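Local coordinates for TATA-binding protein (Sulfolobus acidocaldarius, PDB 1MP9), which probably binds the TATA box promoter element close to the transcription start and so helps activate archaeal genes transcribed by RNA polymerase, at residues A[140-145]-A[151-156]; A[158-163]-A[173-178]; A[126-131]-A[179-184]. All coordinates share one frame; numbering follows the deposited sequence.

Contact 1: residues A[140-145]-A[151-156]; sequences GLIYRM and VLLIFS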
ATOM      1  N   GLY A 140       5.130  -0.693   8.745  1.00 24.15           N
ATOM      2  CA  GLY A 140       5.568  -1.791   7.907  1.00 21.91           C
ATOM      3  C   GLY A 140       6.204  -1.323   6.612  1.00 22.50           C
ATOM      4  O   GLY A 140       6.395  -0.120   6.417  1.00 23.54           O
ATOM      5  N   LEU A 141       6.551  -2.287   5.757  1.00 19.71           N
ATOM      6  CA  LEU A 141       7.134  -2.046   4.442  1.00 19.43           C
ATOM      7  C   LEU A 141       5.985  -2.260   3.446  1.00 18.84           C
ATOM      8  O   LEU A 141       5.259  -3.259   3.530  1.00 19.12           O
ATOM      9  CB  LEU A 141       8.253  -3.061   4.164  1.00 17.95           C
ATOM     10  CG  LEU A 141       9.026  -2.885   2.830  1.00 19.48           C
ATOM     11  CD1 LEU A 141      10.461  -3.358   2.983  1.00 20.34           C
ATOM     12  CD2 LEU A 141       8.355  -3.634   1.716  1.00 15.00           C
ATOM     13  N   ILE A 142       5.797  -1.331   2.524  1.00 17.86           N
ATOM     14  CA  ILE A 142       4.731  -1.482   1.560  1.00 19.08           C
ATOM     15  C   ILE A 142       5.393  -1.825   0.239  1.00 19.64           C
ATOM     16  O   ILE A 142       6.312  -1.139  -0.212  1.00 17.44           O
ATOM     17  CB  ILE A 142       3.895  -0.173   1.431  1.00 20.12           C
ATOM     18  CG1 ILE A 142       3.267   0.155   2.785  1.00 20.59           C
ATOM     19  CG2 ILE A 142       2.799  -0.337   0.350  1.00 18.92           C
ATOM     20  CD1 ILE A 142       2.488   1.479   2.819  1.00 20.42           C
ATOM     21  N   TYR A 143       4.919  -2.897  -0.370  1.00 18.54           N
ATOM     22  CA  TYR A 143       5.475  -3.367  -1.629  1.00 20.49           C
ATOM     23  C   TYR A 143       4.362  -3.447  -2.689  1.00 20.15           C
ATOM     24  O   TYR A 143       3.330  -4.109  -2.492  1.00 20.69           O
ATOM     25  CB  TYR A 143       6.102  -4.752  -1.413  1.00 22.26           C
ATOM     26  CG  TYR A 143       6.816  -5.302  -2.612  1.00 23.87           C
ATOM     27  CD1 TYR A 143       8.120  -4.914  -2.897  1.00 28.42           C
ATOM     28  CD2 TYR A 143       6.187  -6.190  -3.476  1.00 25.38           C
ATOM     29  CE1 TYR A 143       8.795  -5.403  -4.027  1.00 30.46           C
ATOM     30  CE2 TYR A 143       6.843  -6.687  -4.612  1.00 27.92           C
ATOM     31  CZ  TYR A 143       8.153  -6.290  -4.880  1.00 30.03           C
ATOM     32  OH  TYR A 143       8.845  -6.782  -5.968  1.00 31.23           O
ATOM     33  N   ARG A 144       4.545  -2.726  -3.779  1.00 18.99           N
ATOM     34  CA  ARG A 144       3.575  -2.729  -4.868  1.00 19.91           C
ATOM     35  C   ARG A 144       4.094  -3.783  -5.858  1.00 21.53           C
ATOM     36  O   ARG A 144       5.123  -3.585  -6.532  1.00 20.01           O
ATOM     37  CB  ARG A 144       3.519  -1.349  -5.524  1.00 18.01           C
ATOM     38  CG  ARG A 144       2.425  -1.273  -6.616  1.00 18.33           C
ATOM     39  CD  ARG A 144       2.291   0.133  -7.176  1.00 19.96           C
ATOM     40  NE  ARG A 144       1.254   0.219  -8.222  1.00 19.16           N
ATOM     41  CZ  ARG A 144       0.567   1.316  -8.543  1.00 23.17           C
ATOM     42  NH1 ARG A 144       0.757   2.475  -7.895  1.00 19.51           N
ATOM     43  NH2 ARG A 144      -0.290   1.258  -9.566  1.00 24.95           N
ATOM     44  N   MET A 145       3.394  -4.909  -5.919  1.00 19.96           N
ATOM     45  CA  MET A 145       3.796  -6.037  -6.767  1.00 22.38           C
ATOM     46  C   MET A 145       3.068  -5.973  -8.094  1.00 23.39           C
ATOM     47  O   MET A 145       1.904  -5.558  -8.145  1.00 22.42           O
ATOM     48  CB  MET A 145       3.452  -7.355  -6.064  1.00 21.53           C
ATOM     49  CG  MET A 145       3.924  -8.643  -6.785  1.00 24.48           C
ATOM     50  SD  MET A 145       3.750 -10.099  -5.684  1.00 22.49           S
ATOM     51  CE  MET A 145       5.401  -9.999  -4.821  1.00 21.01           C
ATOM     52  N   VAL A 151      -0.926  -5.230  -3.528  1.00 16.72           N
ATOM     53  CA  VAL A 151      -0.116  -4.364  -2.691  1.00 17.31           C
ATOM     54  C   VAL A 151       0.073  -5.170  -1.405  1.00 17.22           C
ATOM     55  O   VAL A 151      -0.869  -5.786  -0.894  1.00 17.83           O
ATOM     56  CB  VAL A 151      -0.809  -3.020  -2.390  1.00 17.66           C
ATOM     57  CG1 VAL A 151      -0.048  -2.291  -1.275  1.00 16.42           C
ATOM     58  CG2 VAL A 151      -0.836  -2.127  -3.668  1.00 19.18           C
ATOM     59  N   LEU A 152       1.301  -5.194  -0.910  1.00 16.62           N
ATOM     60  CA  LEU A 152       1.607  -5.932   0.297  1.00 16.18           C
ATOM     61  C   LEU A 152       2.016  -5.025   1.439  1.00 17.15           C
ATOM     62  O   LEU A 152       2.759  -4.083   1.225  1.00 17.26           O
ATOM     63  CB  LEU A 152       2.783  -6.865   0.054  1.00 15.62           C
ATOM     64  CG  LEU A 152       2.735  -7.818  -1.136  1.00 18.68           C
ATOM     65  CD1 LEU A 152       4.045  -8.654  -1.168  1.00 18.79           C
ATOM     66  CD2 LEU A 152       1.485  -8.710  -1.004  1.00 15.61           C
ATOM     67  N   LEU A 153       1.536  -5.321   2.648  1.00 17.71           N
ATOM     68  CA  LEU A 153       1.965  -4.586   3.859  1.00 16.04           C
ATOM     69  C   LEU A 153       2.745  -5.713   4.556  1.00 14.72           C
ATOM     70  O   LEU A 153       2.197  -6.780   4.777  1.00 13.36           O
ATOM     71  CB  LEU A 153       0.778  -4.155   4.719  1.00 15.49           C
ATOM     72  CG  LEU A 153      -0.271  -3.315   3.996  1.00 19.92           C
ATOM     73  CD1 LEU A 153      -1.355  -2.907   4.983  1.00 20.44           C
ATOM     74  CD2 LEU A 153       0.365  -2.051   3.412  1.00 18.05           C
ATOM     75  N   ILE A 154       4.008  -5.489   4.876  1.00 15.51           N
ATOM     76  CA  ILE A 154       4.864  -6.530   5.480  1.00 16.91           C
ATOM     77  C   ILE A 154       5.445  -5.995   6.779  1.00 16.84           C
ATOM     78  O   ILE A 154       6.122  -4.967   6.795  1.00 15.66           O
ATOM     79  CB  ILE A 154       6.041  -6.866   4.522  1.00 17.92           C
ATOM     80  CG1 ILE A 154       5.481  -7.347   3.170  1.00 18.34           C
ATOM     81  CG2 ILE A 154       6.995  -7.940   5.159  1.00 16.69           C
ATOM     82  CD1 ILE A 154       6.605  -7.368   2.090  1.00 20.20           C
ATOM     83  N   PHE A 155       5.188  -6.702   7.865  1.00 18.19           N
ATOM     84  CA  PHE A 155       5.656  -6.251   9.160  1.00 17.84           C
ATOM     85  C   PHE A 155       6.823  -7.088   9.624  1.00 18.11           C
ATOM     86  O   PHE A 155       6.999  -8.256   9.210  1.00 18.22           O
ATOM     87  CB  PHE A 155       4.506  -6.295  10.168  1.00 19.42           C
ATOM     88  CG  PHE A 155       3.308  -5.461   9.758  1.00 20.59           C
ATOM     89  CD1 PHE A 155       2.228  -6.044   9.102  1.00 22.96           C
ATOM     90  CD2 PHE A 155       3.262  -4.093  10.041  1.00 23.52           C
ATOM     91  CE1 PHE A 155       1.112  -5.282   8.725  1.00 22.43           C
ATOM     92  CE2 PHE A 155       2.144  -3.314   9.664  1.00 24.29           C
ATOM     93  CZ  PHE A 155       1.069  -3.926   9.000  1.00 22.92           C
ATOM     94  N   SER A 156       7.616  -6.503  10.509  1.00 18.03           N
ATOM     95  CA  SER A 156       8.818  -7.166  10.982  1.00 17.48           C
ATOM     96  C   SER A 156       8.522  -8.502  11.643  1.00 17.09           C
ATOM     97  O   SER A 156       9.358  -9.401  11.606  1.00 15.23           O
ATOM     98  CB  SER A 156       9.586  -6.226  11.914  1.00 18.70           C
ATOM     99  OG  SER A 156       8.894  -6.097  13.127  1.00 21.23           O
TER
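Ile142 and Leu153 form a non-hydrogen-bonded antiparallel pair, their side chains alongside each other with CG1 of Ile142 3.7 Å from CD2 of Leu153. On the same face CG2 of Ile142 meets CG1 of Val151 at 3.8 Å; chi1 of -61° sets this methyl beside the carbonyl carbon, on the Val151 flank. Four backbone bonds make the tight part. Leu141 and Ile154 exchange N-H and C=O, as do Tyr143 and Leu152; the bond from Leu141 N to Ile154 O (2.9 Å) is nearly straight at 173°, its donor tilted from the carbonyl plane, whereas the other three donors lie in plane. CA of Ile142 adds a CH contact to Leu152 O at 3.3 Å.

Strands 141-145 and 150-154 are a beta hairpin in the second repeat of the TBP saddle. Ile142, Arg144, Val151 and Leu153 look away from helix 168-184, on the face that in TBP relatives is the concave DNA-binding underside; here a second subunit packs on it. Leu141, Tyr143, Leu152 and Ile154 occupy the reverse face, where Leu152 and Ile154 meet Ile178 of that helix. There CD1 of Leu152 touches both CD2 of Tyr143 at 4.0 Å and CE of Met145 at 4.1 Å.

Packing is looser at the margins. Tyr143 stays partly exposed: with CG anti to the backbone N (chi1 -175°) its ring leads off from the partner strand. Phe155, also partly exposed, points its CB away, yet CD2 of its ring swings back to 3.9 Å from CA of Gly140, while Lys159 makes a cation-pi contact with this ring.

Contact 2: residues A[158-163]-A[173-178]; sequences GKMVIT and KAVKKI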
ATOM      1  N   GLY A 158       6.575 -10.702  10.564  1.00 18.08           N
ATOM      2  CA  GLY A 158       6.283 -11.726   9.576  1.00 17.61           C
ATOM      3  C   GLY A 158       4.831 -11.667   9.137  1.00 19.29           C
ATOM      4  O   GLY A 158       4.413 -12.364   8.201  1.00 16.84           O
ATOM      5  N   LYS A 159       4.049 -10.859   9.848  1.00 19.20           N
ATOM      6  CA  LYS A 159       2.655 -10.685   9.500  1.00 20.89           C
ATOM      7  C   LYS A 159       2.595  -9.865   8.226  1.00 18.77           C
ATOM      8  O   LYS A 159       3.451  -9.039   7.964  1.00 16.21           O
ATOM      9  CB  LYS A 159       1.909  -9.951  10.587  1.00 24.84           C
ATOM     10  CG  LYS A 159       0.456  -9.627  10.228  1.00 30.78           C
ATOM     11  CD  LYS A 159      -0.265  -9.007  11.420  1.00 36.51           C
ATOM     12  CE  LYS A 159       0.184  -7.560  11.710  1.00 40.91           C
ATOM     13  NZ  LYS A 159      -0.370  -7.036  13.010  1.00 43.15           N
ATOM     14  N   MET A 160       1.567 -10.103   7.435  1.00 19.36           N
ATOM     15  CA  MET A 160       1.436  -9.403   6.169  1.00 20.66           C
ATOM     16  C   MET A 160      -0.017  -9.221   5.862  1.00 19.30           C
ATOM     17  O   MET A 160      -0.870 -10.007   6.313  1.00 19.44           O
ATOM     18  CB  MET A 160       1.966 -10.246   5.001  1.00 21.81           C
ATOM     19  CG  MET A 160       3.436 -10.359   4.762  1.00 26.63           C
ATOM     20  SD  MET A 160       3.612 -11.675   3.461  1.00 29.69           S
ATOM     21  CE  MET A 160       2.912 -10.837   2.022  1.00 29.24           C
ATOM     22  N   VAL A 161      -0.288  -8.211   5.048  1.00 17.06           N
ATOM     23  CA  VAL A 161      -1.626  -7.980   4.569  1.00 17.82           C
ATOM     24  C   VAL A 161      -1.473  -7.977   3.027  1.00 19.02           C
ATOM     25  O   VAL A 161      -0.527  -7.382   2.473  1.00 19.09           O
ATOM     26  CB  VAL A 161      -2.170  -6.640   5.036  1.00 17.12           C
ATOM     27  CG1 VAL A 161      -3.540  -6.375   4.385  1.00 16.99           C
ATOM     28  CG2 VAL A 161      -2.328  -6.632   6.558  1.00 15.86           C
ATOM     29  N   ILE A 162      -2.366  -8.662   2.338  1.00 17.33           N
ATOM     30  CA  ILE A 162      -2.283  -8.710   0.882  1.00 18.56           C
ATOM     31  C   ILE A 162      -3.599  -8.208   0.296  1.00 18.09           C
ATOM     32  O   ILE A 162      -4.665  -8.739   0.628  1.00 18.75           O
ATOM     33  CB  ILE A 162      -2.067 -10.152   0.368  1.00 18.57           C
ATOM     34  CG1 ILE A 162      -0.818 -10.785   0.995  1.00 18.61           C
ATOM     35  CG2 ILE A 162      -1.933 -10.134  -1.156  1.00 16.39           C
ATOM     36  CD1 ILE A 162      -1.053 -11.451   2.379  1.00 19.77           C
ATOM     37  N   THR A 163      -3.550  -7.191  -0.560  1.00 17.25           N
ATOM     38  CA  THR A 163      -4.782  -6.694  -1.158  1.00 18.02           C
ATOM     39  C   THR A 163      -4.623  -6.472  -2.681  1.00 19.88           C
ATOM     40  O   THR A 163      -3.520  -6.235  -3.174  1.00 19.33           O
ATOM     41  CB  THR A 163      -5.246  -5.356  -0.463  1.00 17.16           C
ATOM     42  OG1 THR A 163      -6.467  -4.900  -1.046  1.00 18.59           O
ATOM     43  CG2 THR A 163      -4.195  -4.239  -0.652  1.00 17.23           C
ATOM     44  N   LYS A 173       0.164 -16.928  -4.511  1.00 18.59           N
ATOM     45  CA  LYS A 173       1.356 -16.727  -5.319  1.00 20.19           C
ATOM     46  C   LYS A 173       2.172 -15.532  -4.811  1.00 17.84           C
ATOM     47  O   LYS A 173       3.405 -15.581  -4.710  1.00 17.94           O
ATOM     48  CB  LYS A 173       0.996 -16.437  -6.770  1.00 21.11           C
ATOM     49  CG  LYS A 173       2.233 -16.094  -7.602  1.00 22.15           C
ATOM     50  CD  LYS A 173       1.875 -15.919  -9.076  1.00 23.53           C
ATOM     51  CE  LYS A 173       3.100 -15.490  -9.909  1.00 25.80           C
ATOM     52  NZ  LYS A 173       2.662 -15.351 -11.337  1.00 28.19           N
ATOM     53  N   ALA A 174       1.486 -14.450  -4.491  1.00 17.01           N
ATOM     54  CA  ALA A 174       2.198 -13.271  -4.010  1.00 17.36           C
ATOM     55  C   ALA A 174       2.947 -13.547  -2.689  1.00 15.83           C
ATOM     56  O   ALA A 174       4.070 -13.083  -2.504  1.00 16.77           O
ATOM     57  CB  ALA A 174       1.198 -12.113  -3.839  1.00 16.75           C
ATOM     58  N   VAL A 175       2.327 -14.294  -1.781  1.00 16.01           N
ATOM     59  CA  VAL A 175       2.959 -14.579  -0.485  1.00 17.74           C
ATOM     60  C   VAL A 175       4.223 -15.413  -0.682  1.00 17.38           C
ATOM     61  O   VAL A 175       5.277 -15.036  -0.207  1.00 19.20           O
ATOM     62  CB  VAL A 175       1.946 -15.297   0.501  1.00 17.98           C
ATOM     63  CG1 VAL A 175       2.660 -15.733   1.780  1.00 19.45           C
ATOM     64  CG2 VAL A 175       0.801 -14.326   0.858  1.00 16.22           C
ATOM     65  N   LYS A 176       4.130 -16.539  -1.399  1.00 18.79           N
ATOM     66  CA  LYS A 176       5.314 -17.362  -1.654  1.00 20.77           C
ATOM     67  C   LYS A 176       6.387 -16.557  -2.391  1.00 19.07           C
ATOM     68  O   LYS A 176       7.570 -16.740  -2.146  1.00 20.79           O
ATOM     69  CB  LYS A 176       5.001 -18.624  -2.496  1.00 21.68           C
ATOM     70  CG  LYS A 176       6.302 -19.438  -2.763  1.00 26.63           C
ATOM     71  CD  LYS A 176       6.170 -20.649  -3.687  1.00 32.39           C
ATOM     72  CE  LYS A 176       7.582 -21.255  -4.064  1.00 31.75           C
ATOM     73  NZ  LYS A 176       8.438 -21.502  -2.869  1.00 31.35           N
ATOM     74  N   LYS A 177       5.977 -15.686  -3.307  1.00 19.33           N
ATOM     75  CA  LYS A 177       6.949 -14.899  -4.059  1.00 20.49           C
ATOM     76  C   LYS A 177       7.767 -13.948  -3.185  1.00 19.76           C
ATOM     77  O   LYS A 177       8.990 -13.931  -3.271  1.00 20.79           O
ATOM     78  CB  LYS A 177       6.237 -14.094  -5.155  1.00 23.30           C
ATOM     79  CG  LYS A 177       7.156 -13.442  -6.210  1.00 24.30           C
ATOM     80  CD  LYS A 177       6.287 -12.968  -7.405  1.00 26.07           C
ATOM     81  CE  LYS A 177       7.006 -11.949  -8.296  1.00 30.36           C
ATOM     82  NZ  LYS A 177       6.210 -11.631  -9.532  1.00 26.10           N
ATOM     83  N   ILE A 178       7.117 -13.155  -2.337  1.00 19.34           N
ATOM     84  CA  ILE A 178       7.870 -12.229  -1.523  1.00 18.61           C
ATOM     85  C   ILE A 178       8.671 -12.973  -0.497  1.00 17.97           C
ATOM     86  O   ILE A 178       9.763 -12.549  -0.122  1.00 18.48           O
ATOM     87  CB  ILE A 178       6.935 -11.146  -0.871  1.00 19.11           C
ATOM     88  CG1 ILE A 178       7.773  -9.991  -0.314  1.00 19.99           C
ATOM     89  CG2 ILE A 178       6.079 -11.749   0.180  1.00 20.38           C
ATOM     90  CD1 ILE A 178       8.460  -9.179  -1.361  1.00 21.24           C
TER
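Met160 and Ile162, two residues apart on strand 159-163, both send their side chains toward helix 173-178, which runs above them at 135° to the strand with the axes 10.0 Å apart. The contacts between the two are apolar. The Met160 chain stretches out and then bends at its last torsion (chi3 69°), which brings the terminal methyl CE to 3.8 Å from CG2 of Ile178; SD follows at 4.1 Å from the same methyl, the two side chains meeting at a slant. CE also touches CG2 of Val175, more loosely, at 4.2 Å. Ile162 crosses Val175 at about a right angle and presents CD1 to CG2 of Val175 at 3.7 Å. CG2 of Val175 thus serves both strand residues.

Polar groups are dealt with away from this interface. The strand bonds through its backbone to Leu153 and Val151 on one flank and to Ala113 and Ala111 on the other. Lys173, Lys176 and Lys177 lie on the exposed side of the helix, where Lys176 reaches Asp180 in a salt bridge and Lys177 NZ bonds to Glu147 O.

In the TBP fold this is the helix of the second repeat lying on the convex side of the sheet. With buried methyl, methylene and thioether groups and no directional bond between strand and helix, the two are probably held together mainly by van der Waals contact and the hydrophobic effect.

Contact 3: residues A[126-131]-A[179-184]; sequences FLLENN and FDKLVE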
ATOM      1  N   PHE A 126      16.148  -1.646   1.254  1.00 24.29           N
ATOM      2  CA  PHE A 126      17.127  -1.237   0.275  1.00 26.23           C
ATOM      3  C   PHE A 126      17.580  -2.328  -0.683  1.00 27.40           C
ATOM      4  O   PHE A 126      18.409  -2.074  -1.541  1.00 28.80           O
ATOM      5  CB  PHE A 126      18.317  -0.607   0.981  1.00 30.94           C
ATOM      6  CG  PHE A 126      17.989   0.703   1.624  1.00 35.75           C
ATOM      7  CD1 PHE A 126      18.226   0.905   2.986  1.00 38.12           C
ATOM      8  CD2 PHE A 126      17.352   1.702   0.892  1.00 38.53           C
ATOM      9  CE1 PHE A 126      17.822   2.090   3.619  1.00 40.75           C
ATOM     10  CE2 PHE A 126      16.932   2.900   1.512  1.00 41.17           C
ATOM     11  CZ  PHE A 126      17.166   3.091   2.882  1.00 40.88           C
ATOM     12  N   LEU A 127      17.067  -3.545  -0.548  1.00 25.44           N
ATOM     13  CA  LEU A 127      17.466  -4.587  -1.479  1.00 26.21           C
ATOM     14  C   LEU A 127      16.300  -5.020  -2.385  1.00 28.75           C
ATOM     15  O   LEU A 127      16.507  -5.639  -3.435  1.00 27.47           O
ATOM     16  CB  LEU A 127      18.059  -5.792  -0.733  1.00 25.12           C
ATOM     17  CG  LEU A 127      19.256  -5.501   0.210  1.00 24.75           C
ATOM     18  CD1 LEU A 127      19.630  -6.794   0.937  1.00 23.22           C
ATOM     19  CD2 LEU A 127      20.471  -4.931  -0.543  1.00 24.03           C
ATOM     20  N   LEU A 128      15.068  -4.718  -1.966  1.00 29.84           N
ATOM     21  CA  LEU A 128      13.911  -5.039  -2.779  1.00 32.00           C
ATOM     22  C   LEU A 128      13.736  -3.814  -3.642  1.00 34.91           C
ATOM     23  O   LEU A 128      14.326  -2.786  -3.392  1.00 35.70           O
ATOM     24  CB  LEU A 128      12.631  -5.179  -1.937  1.00 29.83           C
ATOM     25  CG  LEU A 128      12.388  -6.390  -1.030  1.00 27.57           C
ATOM     26  CD1 LEU A 128      11.155  -6.153  -0.137  1.00 29.63           C
ATOM     27  CD2 LEU A 128      12.197  -7.606  -1.889  1.00 27.99           C
ATOM     28  N   GLU A 129      12.912  -3.929  -4.663  1.00 38.61           N
ATOM     29  CA  GLU A 129      12.605  -2.785  -5.503  1.00 40.33           C
ATOM     30  C   GLU A 129      11.281  -2.228  -4.974  1.00 40.66           C
ATOM     31  O   GLU A 129      10.818  -2.616  -3.890  1.00 40.42           O
ATOM     32  CB  GLU A 129      12.424  -3.243  -6.948  1.00 42.32           C
ATOM     33  CG  GLU A 129      13.696  -3.176  -7.788  1.00 47.00           C
ATOM     34  CD  GLU A 129      14.174  -1.742  -7.991  1.00 49.28           C
ATOM     35  OE1 GLU A 129      14.734  -1.156  -7.037  1.00 50.03           O
ATOM     36  OE2 GLU A 129      13.975  -1.198  -9.103  1.00 51.34           O
ATOM     37  N   ASN A 130      10.685  -1.343  -5.771  1.00 39.57           N
ATOM     38  CA  ASN A 130       9.390  -0.677  -5.545  1.00 38.17           C
ATOM     39  C   ASN A 130       8.722  -0.723  -4.184  1.00 35.06           C
ATOM     40  O   ASN A 130       7.579  -1.223  -4.056  1.00 35.30           O
ATOM     41  CB  ASN A 130       8.352  -1.153  -6.583  1.00 40.81           C
ATOM     42  CG  ASN A 130       8.972  -1.894  -7.756  1.00 42.36           C
ATOM     43  OD1 ASN A 130       8.707  -3.088  -7.968  1.00 45.58           O
ATOM     44  ND2 ASN A 130       9.801  -1.200  -8.522  1.00 44.31           N
ATOM     45  N   ASN A 131       9.366  -0.139  -3.171  1.00 31.58           N
ATOM     46  CA  ASN A 131       8.757  -0.175  -1.850  1.00 25.47           C
ATOM     47  C   ASN A 131       8.915   1.082  -1.027  1.00 24.65           C
ATOM     48  O   ASN A 131       9.732   1.964  -1.319  1.00 21.33           O
ATOM     49  CB  ASN A 131       9.359  -1.327  -1.041  1.00 23.94           C
ATOM     50  CG  ASN A 131      10.754  -1.006  -0.529  1.00 25.27           C
ATOM     51  OD1 ASN A 131      11.768  -1.376  -1.141  1.00 26.97           O
ATOM     52  ND2 ASN A 131      10.820  -0.294   0.585  1.00 20.24           N
ATOM     53  N   PHE A 179       8.149 -14.110  -0.039  1.00 20.31           N
ATOM     54  CA  PHE A 179       8.881 -14.923   0.931  1.00 20.12           C
ATOM     55  C   PHE A 179      10.199 -15.382   0.288  1.00 20.11           C
ATOM     56  O   PHE A 179      11.267 -15.244   0.858  1.00 19.75           O
ATOM     57  CB  PHE A 179       8.076 -16.177   1.332  1.00 20.78           C
ATOM     58  CG  PHE A 179       8.886 -17.178   2.148  1.00 23.37           C
ATOM     59  CD1 PHE A 179       9.143 -16.946   3.497  1.00 23.92           C
ATOM     60  CD2 PHE A 179       9.384 -18.340   1.563  1.00 22.63           C
ATOM     61  CE1 PHE A 179       9.900 -17.879   4.272  1.00 26.15           C
ATOM     62  CE2 PHE A 179      10.135 -19.278   2.325  1.00 25.51           C
ATOM     63  CZ  PHE A 179      10.388 -19.033   3.690  1.00 22.09           C
ATOM     64  N   ASP A 180      10.104 -15.963  -0.899  1.00 20.95           N
ATOM     65  CA  ASP A 180      11.284 -16.444  -1.605  1.00 21.15           C
ATOM     66  C   ASP A 180      12.255 -15.312  -1.882  1.00 21.73           C
ATOM     67  O   ASP A 180      13.463 -15.485  -1.750  1.00 22.91           O
ATOM     68  CB  ASP A 180      10.865 -17.090  -2.923  1.00 23.48           C
ATOM     69  CG  ASP A 180      10.183 -18.417  -2.719  1.00 24.05           C
ATOM     70  OD1 ASP A 180       9.451 -18.888  -3.630  1.00 25.59           O
ATOM     71  OD2 ASP A 180      10.375 -18.996  -1.635  1.00 25.07           O
ATOM     72  N   LYS A 181      11.748 -14.143  -2.254  1.00 20.60           N
ATOM     73  CA  LYS A 181      12.663 -13.046  -2.502  1.00 23.15           C
ATOM     74  C   LYS A 181      13.319 -12.599  -1.176  1.00 21.66           C
ATOM     75  O   LYS A 181      14.522 -12.334  -1.132  1.00 17.95           O
ATOM     76  CB  LYS A 181      11.937 -11.872  -3.183  1.00 25.11           C
ATOM     77  CG  LYS A 181      12.847 -10.655  -3.491  1.00 33.48           C
ATOM     78  CD  LYS A 181      14.053 -11.008  -4.414  1.00 37.57           C
ATOM     79  CE  LYS A 181      14.214  -9.960  -5.523  1.00 40.05           C
ATOM     80  NZ  LYS A 181      15.523 -10.055  -6.277  1.00 44.94           N
ATOM     81  N   LEU A 182      12.543 -12.532  -0.093  1.00 19.95           N
ATOM     82  CA  LEU A 182      13.142 -12.133   1.168  1.00 19.86           C
ATOM     83  C   LEU A 182      14.223 -13.133   1.613  1.00 20.61           C
ATOM     84  O   LEU A 182      15.257 -12.730   2.156  1.00 19.85           O
ATOM     85  CB  LEU A 182      12.061 -11.955   2.243  1.00 18.76           C
ATOM     86  CG  LEU A 182      11.150 -10.762   1.966  1.00 20.04           C
ATOM     87  CD1 LEU A 182       9.881 -10.869   2.854  1.00 22.23           C
ATOM     88  CD2 LEU A 182      11.903  -9.441   2.200  1.00 19.52           C
ATOM     89  N   VAL A 183      14.003 -14.423   1.370  1.00 20.67           N
ATOM     90  CA  VAL A 183      15.003 -15.451   1.745  1.00 22.07           C
ATOM     91  C   VAL A 183      16.227 -15.255   0.855  1.00 22.35           C
ATOM     92  O   VAL A 183      17.377 -15.251   1.308  1.00 21.71           O
ATOM     93  CB  VAL A 183      14.437 -16.887   1.516  1.00 22.03           C
ATOM     94  CG1 VAL A 183      15.543 -17.943   1.633  1.00 22.38           C
ATOM     95  CG2 VAL A 183      13.332 -17.188   2.556  1.00 23.69           C
ATOM     96  N   GLU A 184      15.970 -15.054  -0.426  1.00 23.47           N
ATOM     97  CA  GLU A 184      17.054 -14.860  -1.388  1.00 24.92           C
ATOM     98  C   GLU A 184      17.957 -13.688  -0.970  1.00 24.85           C
ATOM     99  O   GLU A 184      19.187 -13.802  -0.985  1.00 24.87           O
ATOM    100  CB  GLU A 184      16.435 -14.628  -2.765  1.00 28.76           C
ATOM    101  CG  GLU A 184      17.354 -14.769  -3.935  1.00 37.66           C
ATOM    102  CD  GLU A 184      17.006 -13.765  -5.011  1.00 41.96           C
ATOM    103  OE1 GLU A 184      15.800 -13.636  -5.338  1.00 46.55           O
ATOM    104  OE2 GLU A 184      17.930 -13.094  -5.515  1.00 46.02           O
TER
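Leu128 and Lys181 are the residues whose CA atoms come nearest each other across the two segments, 8.1 Å apart. Around Leu128 the chain has just left the weakly bonded end of helix 121-127 and turned extended (psi 167°), whereas 179-184 is the regular last part of helix 168-184, its backbone bonds running from Val183 N to Phe179 O and from Glu184 N to Asp180 O. In the second repeat of the TBP saddle this is where the long convex-side helix meets the segment that leads out of the repeat's short helix.

The contact is small, 128 Å² in all, and rests on one leucine that divides its two methyls between neighbouring helix residues. CG of Leu128 lies anti to its carbonyl carbon (chi1 -73°), which turns the fork toward the helix although its CB does not point there. CD2 comes to 3.5 Å from CG of Lys181, the two side chains running antiparallel past one another; CD1 meets CD2 of Leu182 at 4.1 Å on an oblique course. The hydrophobic patch continues beyond the two segments: Leu185 touches both Leu127 and Leu128, while Leu182 also packs on Ala124 of the short helix and on Cys187 and Val188. Leu127 also packs on Phe47 of the second subunit.

Lys181 has two roles along its length. Its CG methylene gives the buried leucine an apolar surface, while the chain beyond it bends, at chi2 (59°) and again at chi3, and carries the ammonium group on past the leucine; Lys181 as a whole stays partly exposed. NZ stands 3.7 Å from OE1 of Glu184, one helical turn on, as a long salt bridge.

All three contacts lie in the second repeat of the saddle, on the same side of the chain's centre. Contacts 1 and 2 have centres about 8 Å apart and follow one another along the chain; strands 150-154 and 159-165 are neighbours in the sheet, and Leu152 packs on Ile162. Both are nested in the loop that contact 3 closes, its centre about 10 Å from contact 1 and 12 Å from contact 2. Helix 168-184 serves contacts 2 and 3, and CD1 of Ile178 touches CD2 of Leu128. Helix 168-184 and the exit of the short helix thus pack against the convex side of the sheet to which the hairpin belongs, opposite the face that probably receives DNA.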